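PDB 4LQ8: Sca-family protein from Rickettsia rickettsii, which is a surface cell antigen, probably involved in cell adhesion, whose N-terminal head domain is the piece described here. Local coordinates for residues 185-190 and 231-236. Residues are numbered along the deposited sequence; the frame is centred on the assembly and turned at random.
Sequences VKNDAG and DQADGS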
loop_
_atom_site.group_PDB
_atom_site.type_symbol
_atom_site.label_atom_id
_atom_site.label_comp_id
_atom_site.label_asym_id
_atom_site.label_seq_id
_atom_site.Cartn_x
_atom_site.Cartn_y
_atom_site.Cartn_z
ATOM N N VAL A 185 -19.446 -1.081 -6.726
ATOM C CA VAL A 185 -18.496 -1.254 -7.824
ATOM C C VAL A 185 -19.153 -2.181 -8.856
ATOM O O VAL A 185 -19.414 -3.338 -8.561
ATOM C CB VAL A 185 -17.123 -1.747 -7.312
ATOM C CG1 VAL A 185 -16.195 -2.068 -8.478
ATOM C CG2 VAL A 185 -16.479 -0.719 -6.375
ATOM N N LYS A 186 -19.470 -1.649 -10.039
ATOM C CA LYS A 186 -20.168 -2.395 -11.081
ATOM C C LYS A 186 -19.321 -2.630 -12.329
ATOM O O LYS A 186 -18.602 -1.726 -12.747
ATOM C CB LYS A 186 -21.478 -1.679 -11.453
ATOM C CG LYS A 186 -22.553 -1.776 -10.387
ATOM C CD LYS A 186 -23.849 -1.106 -10.818
ATOM C CE LYS A 186 -24.930 -1.287 -9.779
ATOM N NZ LYS A 186 -26.239 -0.748 -10.230
ATOM N N ASN A 187 -19.438 -3.827 -12.944
ATOM C CA ASN A 187 -18.730 -4.132 -14.197
ATOM C C ASN A 187 -19.411 -3.509 -15.425
ATOM O O ASN A 187 -20.454 -2.861 -15.296
ATOM C CB ASN A 187 -18.480 -5.638 -14.380
ATOM C CG ASN A 187 -19.679 -6.536 -14.601
ATOM O OD1 ASN A 187 -20.759 -6.119 -15.020
ATOM N ND2 ASN A 187 -19.493 -7.822 -14.358
ATOM N N ASP A 188 -18.824 -3.725 -16.617
ATOM C CA ASP A 188 -19.298 -3.211 -17.915
ATOM C C ASP A 188 -20.767 -3.543 -18.204
ATOM O O ASP A 188 -21.481 -2.704 -18.762
ATOM C CB ASP A 188 -18.377 -3.682 -19.054
ATOM C CG ASP A 188 -16.921 -3.212 -18.957
ATOM O OD1 ASP A 188 -16.443 -2.953 -17.814
ATOM O OD2 ASP A 188 -16.252 -3.124 -20.013
ATOM N N ALA A 189 -21.231 -4.733 -17.760
ATOM C CA ALA A 189 -22.615 -5.200 -17.904
ATOM C C ALA A 189 -23.563 -4.604 -16.849
ATOM O O ALA A 189 -24.771 -4.840 -16.912
ATOM C CB ALA A 189 -22.652 -6.721 -17.851
ATOM N N GLY A 190 -23.016 -3.846 -15.890
ATOM C CA GLY A 190 -23.796 -3.208 -14.834
ATOM C C GLY A 190 -24.059 -4.082 -13.622
ATOM O O GLY A 190 -24.875 -3.715 -12.776
ATOM N N ASP A 231 -17.478 -13.091 -4.409
ATOM C CA ASP A 231 -18.382 -14.122 -4.918
ATOM C C ASP A 231 -19.600 -13.508 -5.626
ATOM O O ASP A 231 -20.680 -14.094 -5.608
ATOM C CB ASP A 231 -18.805 -15.074 -3.771
ATOM C CG ASP A 231 -19.570 -14.449 -2.594
ATOM O OD1 ASP A 231 -19.685 -13.196 -2.541
ATOM O OD2 ASP A 231 -20.027 -15.211 -1.714
ATOM N N GLN A 232 -19.437 -12.324 -6.240
ATOM C CA GLN A 232 -20.549 -11.670 -6.936
ATOM C C GLN A 232 -20.316 -11.682 -8.464
ATOM O O GLN A 232 -20.103 -12.766 -9.000
ATOM C CB GLN A 232 -20.834 -10.285 -6.344
ATOM C CG GLN A 232 -21.336 -10.368 -4.905
ATOM C CD GLN A 232 -21.211 -9.049 -4.201
ATOM O OE1 GLN A 232 -22.047 -8.157 -4.347
ATOM N NE2 GLN A 232 -20.134 -8.881 -3.453
ATOM N N ALA A 233 -20.361 -10.532 -9.163
ATOM C CA ALA A 233 -20.131 -10.490 -10.617
ATOM C C ALA A 233 -18.676 -10.769 -10.985
ATOM O O ALA A 233 -17.768 -10.585 -10.170
ATOM C CB ALA A 233 -20.541 -9.144 -11.185
ATOM N N ASP A 234 -18.475 -11.215 -12.224
ATOM C CA ASP A 234 -17.174 -11.519 -12.811
ATOM C C ASP A 234 -16.435 -10.228 -13.159
ATOM O O ASP A 234 -17.077 -9.198 -13.396
ATOM C CB ASP A 234 -17.364 -12.336 -14.105
ATOM C CG ASP A 234 -17.845 -13.775 -13.943
ATOM O OD1 ASP A 234 -17.978 -14.239 -12.787
ATOM O OD2 ASP A 234 -18.049 -14.445 -14.972
ATOM N N GLY A 235 -15.106 -10.301 -13.218
ATOM C CA GLY A 235 -14.285 -9.173 -13.627
ATOM C C GLY A 235 -13.051 -8.878 -12.800
ATOM O O GLY A 235 -12.661 -9.651 -11.925
ATOM N N SER A 236 -12.427 -7.740 -13.105
ATOM C CA SER A 236 -11.234 -7.213 -12.450
ATOM C C SER A 236 -11.578 -5.863 -11.856
ATOM O O SER A 236 -12.507 -5.191 -12.319
ATOM C CB SER A 236 -10.098 -7.050 -13.456
ATOM O OG SER A 236 -9.815 -8.285 -14.088
#
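Asn187 faces Ala233 and Asp234 where 185-190 comes up to 231-236, and the backbones approach most closely between Asn187 and Gly235, their CA atoms 6.7 Å apart. The first segment leaves the end of strand 180-186 and enters a type I beta turn from Asn187 to Gly190, closed by Gly190 N on Asn187 O at 2.8 Å. The second is a loop that bends at Asp231 and Gln232 and runs extended from Ala233 into strand 236-245; at Gly235 phi is 135°, a backbone conformation that glycine readily adopts.

One side chain carries the contact. Asn187 ND2 donates to Asp234 O at 2.9 Å, nearly straight at 166°; the acceptor lies in the plane of the amide, and the donor in turn lies in the carbonyl plane. The amide thus adds a side-chain link beside the backbone hydrogen bond between Ala233 and Glu192. In the fold, the bond links the hairpin turn between strands 180-186 and 192-201 of the six-stranded antiparallel sheet to the loop opening a strand of the neighbouring mixed sheet, at the surface of the head domain.

With CG between the backbone N and carbonyl carbon (chi1 67°), the amide curls back over its own turn: OD1 receives a weak bond from Ala189 N at 3.1 Å and a hydrogen bond from Asp191 N, which helps fix its rotation and leaves ND2 directed across. The methyl of Ala233 packs alongside, CB 3.6 Å from Asn187 ND2. Asp234 turns its carboxylate away from Asn187, and its OD1 forms a salt bridge with Lys270.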